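Local coordinates for actinorhodin polyketide putative beta-ketoacyl synthase 2 (Streptomyces coelicolor A3, PDB 1TQY), which serves as the chain length factor of the actinorhodin polyketide synthase, pairing with a ketosynthase and probably setting how far the polyketide chain grows, at residues E228-Y233 against G308-D313; Y223-E228 against V331-T336; Q92-D97 against E251-H256. All coordinates share one frame; numbering follows the deposited sequence.

How the interactions relate
Following the chain from the N terminus, residues 92-97 come first, at the end of helix 78-93, and interaction 3 closes a long loop from there to residues 251-256, the end of helix 247-253 and the turn after it. Inside that loop lie 223-228 and 228-233, whose partners come later in the chain, so interactions 1 and 2 both cross interaction 3. Interaction 1, reaching 308-313, falls wholly within the span of interaction 2, which reaches 331-336. These two share Glu228, have centres 9 Å apart and tie one loop to helix 310-324 and to strand 330-332. Interaction 3 lies across the chain's centre, its centre about 35 Å from that of interaction 2.

Interaction 1: residues E228-Y233 against G308-D313; sequences ERAAGY and GVPELD
Gly308 O accepts the hydrogen bond that crosses this contact, from Gly232 N at 3.0 Å. Its N-H...O angle of 152° makes it a moderately bent bond, and the donor arrives tilted 34° from the plane of the carbonyl group. The same oxygen touches Ala230 CB at 3.4 Å, so an amide and a methyl group from two points of the 228-233 loop close on one carbonyl.

Ala230 supplies the apolar part. Its methyl group points at the 308-313 turn, where it also meets Asp313 OD2 at 3.7 Å. The ring of Pro310 lies alongside: Pro310 CG approaches Ala230 CB to 4.1 Å and Ala230 O to 3.4 Å. Near the hydrogen bond, Val309 CG2 brushes Gly232 CA. Both glycines have positive phi, and at Gly232 a CB would run into the carbonyl oxygen of the preceding residue.

Asp313 organises the turn from within the first turn of helix 310-324. With CG beside the backbone N (chi1 -70°), its carboxylate turns toward Gly308, and OD1 accepts Gly308 N at 2.9 Å on the syn side, slightly out of the carboxylate plane. OD2 accepts a hydrogen bond from Phe226 N, just ahead of the 228-233 segment. Val309 occupies the N-cap position, its carbonyl oxygen receiving Asp313 N at 2.8 Å. At the other end Tyr233 leads away from the contact: its OH bonds to Tyr342 OH, and its side chain packs on an aromatic side chain of the partner protein's chain.

The chemistry centres on a buried carboxylate shared by two backbone amides, one from its own turn and one from the neighbouring loop. These donors, together with the start of a helix, would be expected to favour the ionised form of Asp313, whose carboxylate ties the loop to the helix start.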
loop_
_atom_site.group_PDB
_atom_site.type_symbol
_atom_site.label_atom_id
_atom_site.label_comp_id
_atom_site.label_asym_id
_atom_site.label_seq_id
_atom_site.Cartn_x
_atom_site.Cartn_y
_atom_site.Cartn_z
ATOM N N GLU B 228 -18.260 24.640 16.541
ATOM C CA GLU B 228 -19.320 24.007 17.322
ATOM C C GLU B 228 -20.406 23.421 16.433
ATOM O O GLU B 228 -21.151 22.547 16.864
ATOM C CB GLU B 228 -19.927 24.998 18.316
ATOM C CG GLU B 228 -20.556 26.213 17.696
ATOM C CD GLU B 228 -21.294 27.043 18.730
ATOM O OE1 GLU B 228 -20.695 27.336 19.791
ATOM O OE2 GLU B 228 -22.468 27.397 18.474
ATOM N N ARG B 229 -20.491 23.886 15.190
ATOM C CA ARG B 229 -21.491 23.357 14.264
ATOM C C ARG B 229 -20.950 22.206 13.386
ATOM O O ARG B 229 -21.621 21.770 12.453
ATOM C CB ARG B 229 -22.040 24.474 13.362
ATOM C CG ARG B 229 -22.823 25.581 14.086
ATOM C CD ARG B 229 -24.062 25.046 14.812
ATOM N NE ARG B 229 -24.810 26.104 15.495
ATOM C CZ ARG B 229 -25.487 27.071 14.877
ATOM N NH1 ARG B 229 -25.515 27.115 13.551
ATOM N NH2 ARG B 229 -26.136 27.995 15.582
ATOM N N ALA B 230 -19.741 21.723 13.678
ATOM C CA ALA B 230 -19.156 20.622 12.909
ATOM C C ALA B 230 -20.186 19.510 12.752
ATOM O O ALA B 230 -20.793 19.082 13.733
ATOM C CB ALA B 230 -17.921 20.076 13.623
ATOM N N ALA B 231 -20.388 19.038 11.528
ATOM C CA ALA B 231 -21.355 17.981 11.296
ATOM C C ALA B 231 -20.912 17.007 10.208
ATOM O O ALA B 231 -21.733 16.509 9.444
ATOM C CB ALA B 231 -22.713 18.587 10.937
ATOM N N GLY B 232 -19.614 16.729 10.149
ATOM C CA GLY B 232 -19.108 15.806 9.150
ATOM C C GLY B 232 -18.166 16.485 8.180
ATOM O O GLY B 232 -18.168 17.709 8.067
ATOM N N TYR B 233 -17.354 15.705 7.473
ATOM C CA TYR B 233 -16.426 16.292 6.526
ATOM C C TYR B 233 -17.013 16.228 5.126
ATOM O O TYR B 233 -17.936 15.452 4.863
ATOM C CB TYR B 233 -15.073 15.559 6.573
ATOM C CG TYR B 233 -15.059 14.182 5.940
ATOM C CD1 TYR B 233 -14.778 14.017 4.579
ATOM C CD2 TYR B 233 -15.311 13.040 6.709
ATOM C CE1 TYR B 233 -14.741 12.745 4.003
ATOM C CE2 TYR B 233 -15.281 11.768 6.144
ATOM C CZ TYR B 233 -14.993 11.625 4.789
ATOM O OH TYR B 233 -14.940 10.367 4.235
ATOM N N GLY B 308 -13.498 17.431 11.299
ATOM C CA GLY B 308 -14.806 17.985 10.994
ATOM C C GLY B 308 -15.928 17.209 11.664
ATOM O O GLY B 308 -17.106 17.525 11.490
ATOM N N VAL B 309 -15.548 16.174 12.412
ATOM C CA VAL B 309 -16.483 15.336 13.163
ATOM C C VAL B 309 -16.188 15.720 14.601
ATOM O O VAL B 309 -15.054 15.595 15.053
ATOM C CB VAL B 309 -16.186 13.832 13.009
ATOM C CG1 VAL B 309 -17.060 13.030 13.969
ATOM C CG2 VAL B 309 -16.444 13.393 11.573
ATOM N N PRO B 310 -17.203 16.194 15.337
ATOM C CA PRO B 310 -17.059 16.618 16.736
ATOM C C PRO B 310 -16.147 15.777 17.628
ATOM O O PRO B 310 -15.160 16.279 18.167
ATOM C CB PRO B 310 -18.495 16.636 17.237
ATOM C CG PRO B 310 -19.264 17.012 16.010
ATOM C CD PRO B 310 -18.622 16.149 14.950
ATOM N N GLU B 311 -16.490 14.505 17.784
ATOM C CA GLU B 311 -15.728 13.595 18.620
ATOM C C GLU B 311 -14.260 13.508 18.205
ATOM O O GLU B 311 -13.378 13.363 19.054
ATOM C CB GLU B 311 -16.380 12.211 18.578
ATOM C CG GLU B 311 -15.735 11.190 19.493
ATOM C CD GLU B 311 -16.351 9.793 19.372
ATOM O OE1 GLU B 311 -15.981 8.910 20.187
ATOM O OE2 GLU B 311 -17.191 9.580 18.466
ATOM N N LEU B 312 -13.996 13.616 16.906
ATOM C CA LEU B 312 -12.630 13.536 16.401
ATOM C C LEU B 312 -11.893 14.858 16.540
ATOM O O LEU B 312 -10.679 14.875 16.702
ATOM C CB LEU B 312 -12.635 13.104 14.931
ATOM C CG LEU B 312 -13.173 11.700 14.644
ATOM C CD1 LEU B 312 -13.165 11.433 13.144
ATOM C CD2 LEU B 312 -12.304 10.675 15.361
ATOM N N ASP B 313 -12.624 15.966 16.456
ATOM C CA ASP B 313 -12.006 17.284 16.597
ATOM C C ASP B 313 -11.562 17.413 18.049
ATOM O O ASP B 313 -10.451 17.862 18.342
ATOM C CB ASP B 313 -12.998 18.412 16.259
ATOM C CG ASP B 313 -13.339 18.482 14.772
ATOM O OD1 ASP B 313 -12.475 18.136 13.935
ATOM O OD2 ASP B 313 -14.468 18.907 14.441
#

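Interaction 2: residues Y223-E228 against V331-T336; sequences YLPFDE and VTVPKT
Pro225 sets the corner of its ring, CG, against two neighbouring methyl groups, Val333 CG1 and Thr336 CG2. Pro225 CG lies 3.5 Å from Val333 CG1, while Thr336 CG2 presses on the same ring at 3.4 Å from Pro225 CD, tighter than usual van der Waals contact. Val333 splits its two methyl groups: with CG1 anti to the backbone N (chi1 -178°), CG1 faces Pro225 and CG2 faces Phe226. Phe226 presents its ring edge, with Val333 CG2 lying in the ring plane 3.7 Å from Phe226 CE1.

Pro225 CD, of the same segment, sits over one face of the Tyr223 ring, toward the rim, while the ring edge meets backbone: Lys335 O lies near the ring plane, 3.4 Å from Tyr223 CE2. The phenol end crosses the aliphatic chain of Lys335 obliquely, Tyr223 OH coming within 3.0 Å of Lys335 CD. The hydroxyl is hydrogen-bonded to Gly306 O. In Lys335 the bends at chi3 and chi4 turn NZ away from the phenol, to a salt bridge with Asp349 and a hydrogen bond with Asp305 O.

No hydrogen bond joins the two segments; each has its own internal hydrogen bond. Thr336 OG1 donates to Val333 O at 2.9 Å, in the carbonyl plane; this bond, with a second to Ala366 N, is consistent with a fixed rotation that leaves CG2 facing Pro225. Leu224 to Asp227 form a type II beta turn, with Pro225 and the positive-phi Phe226 at its corners and Asp227 N bonded to Leu224 O at 3.1 Å.

Phe226 reaches Glu316 and Ala317 of helix 310-324 and Leu379 of strand 378-379, while 331-336 takes in the 3-10 turn and, before it, the end of strand 330-332, which pairs in parallel with 301-303 and 378-379.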
loop_
_atom_site.group_PDB
_atom_site.type_symbol
_atom_site.label_atom_id
_atom_site.label_comp_id
_atom_site.label_asym_id
_atom_site.label_seq_id
_atom_site.Cartn_x
_atom_site.Cartn_y
_atom_site.Cartn_z
ATOM N N TYR B 223 -18.152 21.879 5.895
ATOM C CA TYR B 223 -16.959 21.264 6.446
ATOM C C TYR B 223 -16.373 22.273 7.412
ATOM O O TYR B 223 -15.655 23.191 7.022
ATOM C CB TYR B 223 -15.989 20.915 5.313
ATOM C CG TYR B 223 -14.729 20.209 5.748
ATOM C CD1 TYR B 223 -14.690 19.437 6.914
ATOM C CD2 TYR B 223 -13.576 20.292 4.974
ATOM C CE1 TYR B 223 -13.528 18.771 7.292
ATOM C CE2 TYR B 223 -12.417 19.632 5.342
ATOM C CZ TYR B 223 -12.397 18.871 6.502
ATOM O OH TYR B 223 -11.245 18.212 6.857
ATOM N N LEU B 224 -16.693 22.084 8.688
ATOM C CA LEU B 224 -16.275 23.006 9.730
ATOM C C LEU B 224 -15.491 22.365 10.869
ATOM O O LEU B 224 -15.981 22.261 11.989
ATOM C CB LEU B 224 -17.528 23.705 10.275
ATOM C CG LEU B 224 -18.413 24.382 9.217
ATOM C CD1 LEU B 224 -19.709 24.876 9.857
ATOM C CD2 LEU B 224 -17.656 25.536 8.586
ATOM N N PRO B 225 -14.254 21.930 10.600
ATOM C CA PRO B 225 -13.472 21.312 11.677
ATOM C C PRO B 225 -13.201 22.266 12.846
ATOM O O PRO B 225 -12.788 23.408 12.648
ATOM C CB PRO B 225 -12.188 20.874 10.964
ATOM C CG PRO B 225 -12.037 21.900 9.877
ATOM C CD PRO B 225 -13.468 22.008 9.356
ATOM N N PHE B 226 -13.458 21.781 14.057
ATOM C CA PHE B 226 -13.256 22.539 15.292
ATOM C C PHE B 226 -14.338 23.588 15.572
ATOM O O PHE B 226 -14.264 24.307 16.568
ATOM C CB PHE B 226 -11.863 23.197 15.315
ATOM C CG PHE B 226 -10.721 22.206 15.276
ATOM C CD1 PHE B 226 -9.780 22.247 14.255
ATOM C CD2 PHE B 226 -10.615 21.205 16.238
ATOM C CE1 PHE B 226 -8.741 21.313 14.196
ATOM C CE2 PHE B 226 -9.583 20.265 16.189
ATOM C CZ PHE B 226 -8.651 20.316 15.165
ATOM N N ASP B 227 -15.343 23.672 14.704
ATOM C CA ASP B 227 -16.445 24.615 14.910
ATOM C C ASP B 227 -17.542 23.905 15.697
ATOM O O ASP B 227 -17.752 22.697 15.526
ATOM C CB ASP B 227 -17.016 25.073 13.569
ATOM C CG ASP B 227 -18.028 26.187 13.719
ATOM O OD1 ASP B 227 -17.683 27.360 13.455
ATOM O OD2 ASP B 227 -19.173 25.892 14.110
ATOM N N GLU B 228 -18.260 24.640 16.541
ATOM C CA GLU B 228 -19.320 24.007 17.322
ATOM C C GLU B 228 -20.406 23.421 16.433
ATOM O O GLU B 228 -21.151 22.547 16.864
ATOM C CB GLU B 228 -19.927 24.998 18.316
ATOM C CG GLU B 228 -20.556 26.213 17.696
ATOM C CD GLU B 228 -21.294 27.043 18.730
ATOM O OE1 GLU B 228 -20.695 27.336 19.791
ATOM O OE2 GLU B 228 -22.468 27.397 18.474
ATOM N N VAL B 331 -3.040 27.056 15.279
ATOM C CA VAL B 331 -3.514 25.846 14.631
ATOM C C VAL B 331 -4.285 26.305 13.410
ATOM O O VAL B 331 -4.940 27.344 13.441
ATOM C CB VAL B 331 -4.469 25.028 15.531
ATOM C CG1 VAL B 331 -4.992 23.813 14.760
ATOM C CG2 VAL B 331 -3.746 24.575 16.789
ATOM N N THR B 332 -4.201 25.543 12.328
ATOM C CA THR B 332 -4.929 25.904 11.124
ATOM C C THR B 332 -5.361 24.673 10.340
ATOM O O THR B 332 -4.753 23.608 10.441
ATOM C CB THR B 332 -4.106 26.868 10.232
ATOM O OG1 THR B 332 -4.918 27.289 9.131
ATOM C CG2 THR B 332 -2.866 26.184 9.684
ATOM N N VAL B 333 -6.433 24.825 9.570
ATOM C CA VAL B 333 -6.970 23.730 8.778
ATOM C C VAL B 333 -7.371 24.245 7.395
ATOM O O VAL B 333 -8.551 24.453 7.113
ATOM C CB VAL B 333 -8.205 23.106 9.483
ATOM C CG1 VAL B 333 -8.745 21.933 8.687
ATOM C CG2 VAL B 333 -7.816 22.658 10.890
ATOM N N PRO B 334 -6.385 24.464 6.509
ATOM C CA PRO B 334 -6.703 24.961 5.166
ATOM C C PRO B 334 -7.563 24.007 4.339
ATOM O O PRO B 334 -8.261 24.440 3.423
ATOM C CB PRO B 334 -5.324 25.194 4.553
ATOM C CG PRO B 334 -4.477 25.520 5.756
ATOM C CD PRO B 334 -4.930 24.468 6.736
ATOM N N LYS B 335 -7.530 22.716 4.657
ATOM C CA LYS B 335 -8.325 21.765 3.890
ATOM C C LYS B 335 -9.813 22.110 3.892
ATOM O O LYS B 335 -10.604 21.481 3.184
ATOM C CB LYS B 335 -8.106 20.326 4.377
ATOM C CG LYS B 335 -8.462 20.059 5.830
ATOM C CD LYS B 335 -8.385 18.557 6.141
ATOM C CE LYS B 335 -6.956 18.013 5.996
ATOM N NZ LYS B 335 -6.035 18.580 7.050
ATOM N N THR B 336 -10.204 23.102 4.686
ATOM C CA THR B 336 -11.598 23.523 4.701
ATOM C C THR B 336 -11.936 24.089 3.318
ATOM O O THR B 336 -13.105 24.169 2.937
ATOM C CB THR B 336 -11.850 24.617 5.765
ATOM O OG1 THR B 336 -10.833 25.624 5.670
ATOM C CG2 THR B 336 -11.835 24.018 7.169
#

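Interaction 3: residues Q92-D97 against E251-H256; sequences QDAKAD and EARGRH
Arg253 grips the carbonyl oxygen of Ala94 edge-on. Arg253 NH1 donates to Ala94 O at 3.3 Å with an N-H...O angle of 153°, and Arg253 NH2 adds a weak bond to the same oxygen at 3.4 Å. Ala94 O lies only 7° out of the guanidinium plane, consistent with both NH groups sharing one acceptor. Lys95 O is also close, 3.0 Å from Arg253 NH1. A salt bridge from NH2 to Glu245 gives this guanidinium its strongest polar partner.

Both guanidinium faces are covered toward the rim: Arg255 CB sits over one, and Ala96 CB lies 3.8 Å above the opposite one. Arg255, bent at chi2 (66°), runs from over the Arg253 guanidinium to the Ala94 backbone and sets its own guanidinium face against it, with Ala94 CA over its centre. Arg255 CD packs on Ala94 O at 3.4 Å, and the far end, NH2, makes a weak hydrogen bond to Thr14 O in strand 11-20.

Both helices end in Schellman motifs, with positive phi at Lys95 and Gly254. Two helix C-termini thus meet, and the Ala94 carbonyl, just past helix 78-93, accepts from an arginine at the end of helix 247-253.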
loop_
_atom_site.group_PDB
_atom_site.type_symbol
_atom_site.label_atom_id
_atom_site.label_comp_id
_atom_site.label_asym_id
_atom_site.label_seq_id
_atom_site.Cartn_x
_atom_site.Cartn_y
_atom_site.Cartn_z
ATOM N N GLN B 92 9.115 19.328 -12.924
ATOM C CA GLN B 92 9.642 20.511 -13.591
ATOM C C GLN B 92 9.725 21.710 -12.650
ATOM O O GLN B 92 10.477 22.648 -12.905
ATOM C CB GLN B 92 8.835 20.845 -14.850
ATOM C CG GLN B 92 7.389 21.135 -14.643
ATOM C CD GLN B 92 6.627 21.203 -15.967
ATOM O OE1 GLN B 92 6.063 22.245 -16.329
ATOM N NE2 GLN B 92 6.611 20.090 -16.696
ATOM N N ASP B 93 8.973 21.672 -11.552
ATOM C CA ASP B 93 9.012 22.758 -10.572
ATOM C C ASP B 93 10.388 22.693 -9.904
ATOM O O ASP B 93 10.980 23.713 -9.536
ATOM C CB ASP B 93 7.924 22.561 -9.509
ATOM C CG ASP B 93 7.940 23.643 -8.438
ATOM O OD1 ASP B 93 7.624 23.315 -7.274
ATOM O OD2 ASP B 93 8.251 24.818 -8.742
ATOM N N ALA B 94 10.888 21.471 -9.765
ATOM C CA ALA B 94 12.185 21.225 -9.158
ATOM C C ALA B 94 13.298 21.291 -10.194
ATOM O O ALA B 94 14.470 21.100 -9.869
ATOM C CB ALA B 94 12.194 19.853 -8.493
ATOM N N LYS B 95 12.934 21.544 -11.444
ATOM C CA LYS B 95 13.932 21.602 -12.500
ATOM C C LYS B 95 14.709 20.291 -12.526
ATOM O O LYS B 95 15.933 20.295 -12.621
ATOM C CB LYS B 95 14.905 22.760 -12.252
ATOM C CG LYS B 95 14.549 24.049 -12.963
ATOM C CD LYS B 95 13.162 24.525 -12.590
ATOM C CE LYS B 95 12.718 25.644 -13.518
ATOM N NZ LYS B 95 13.708 26.758 -13.526
ATOM N N ALA B 96 14.002 19.172 -12.417
ATOM C CA ALA B 96 14.649 17.866 -12.436
ATOM C C ALA B 96 14.300 17.146 -13.732
ATOM O O ALA B 96 13.130 17.042 -14.099
ATOM C CB ALA B 96 14.205 17.034 -11.238
ATOM N N ASP B 97 15.319 16.655 -14.426
ATOM C CA ASP B 97 15.114 15.950 -15.684
ATOM C C ASP B 97 15.401 14.463 -15.522
ATOM O O ASP B 97 16.556 14.052 -15.505
ATOM C CB ASP B 97 16.028 16.528 -16.764
ATOM C CG ASP B 97 15.877 15.820 -18.097
ATOM O OD1 ASP B 97 16.678 16.116 -19.015
ATOM O OD2 ASP B 97 14.963 14.974 -18.233
ATOM N N GLU B 251 22.142 19.920 -4.211
ATOM C CA GLU B 251 23.073 20.994 -4.530
ATOM C C GLU B 251 24.019 20.603 -5.656
ATOM O O GLU B 251 24.345 21.425 -6.513
ATOM C CB GLU B 251 23.879 21.405 -3.297
ATOM C CG GLU B 251 23.412 22.721 -2.700
ATOM C CD GLU B 251 24.567 23.600 -2.247
ATOM O OE1 GLU B 251 25.524 23.778 -3.038
ATOM O OE2 GLU B 251 24.510 24.124 -1.109
ATOM N N ALA B 252 24.450 19.346 -5.655
ATOM C CA ALA B 252 25.346 18.839 -6.686
ATOM C C ALA B 252 24.637 18.877 -8.038
ATOM O O ALA B 252 25.267 19.085 -9.077
ATOM C CB ALA B 252 25.761 17.411 -6.355
ATOM N N ARG B 253 23.322 18.679 -8.008
ATOM C CA ARG B 253 22.480 18.680 -9.200
ATOM C C ARG B 253 22.336 20.101 -9.744
ATOM O O ARG B 253 21.976 20.302 -10.903
ATOM C CB ARG B 253 21.100 18.103 -8.838
ATOM C CG ARG B 253 20.065 18.105 -9.951
ATOM C CD ARG B 253 18.941 17.113 -9.655
ATOM N NE ARG B 253 17.971 17.595 -8.679
ATOM C CZ ARG B 253 17.112 18.581 -8.914
ATOM N NH1 ARG B 253 17.110 19.186 -10.089
ATOM N NH2 ARG B 253 16.250 18.962 -7.979
ATOM N N GLY B 254 22.633 21.081 -8.897
ATOM C CA GLY B 254 22.518 22.468 -9.298
ATOM C C GLY B 254 21.238 23.083 -8.768
ATOM O O GLY B 254 20.905 24.230 -9.081
ATOM N N ARG B 255 20.514 22.306 -7.968
ATOM C CA ARG B 255 19.258 22.744 -7.369
ATOM C C ARG B 255 19.568 23.247 -5.965
ATOM O O ARG B 255 19.656 22.460 -5.026
ATOM C CB ARG B 255 18.269 21.570 -7.301
ATOM C CG ARG B 255 16.924 21.897 -6.668
ATOM C CD ARG B 255 16.140 22.890 -7.505
ATOM N NE ARG B 255 14.850 23.228 -6.907
ATOM C CZ ARG B 255 13.974 24.064 -7.453
ATOM N NH1 ARG B 255 14.248 24.650 -8.609
ATOM N NH2 ARG B 255 12.823 24.320 -6.847
ATOM N N HIS B 256 19.749 24.558 -5.834
ATOM C CA HIS B 256 20.060 25.167 -4.542
ATOM C C HIS B 256 18.829 25.809 -3.922
ATOM O O HIS B 256 18.890 26.387 -2.837
ATOM C CB HIS B 256 21.143 26.236 -4.700
ATOM C CG HIS B 256 22.376 25.748 -5.389
ATOM N ND1 HIS B 256 22.414 25.471 -6.739
ATOM C CD2 HIS B 256 23.609 25.461 -4.911
ATOM C CE1 HIS B 256 23.618 25.034 -7.064
ATOM N NE2 HIS B 256 24.362 25.018 -5.973
#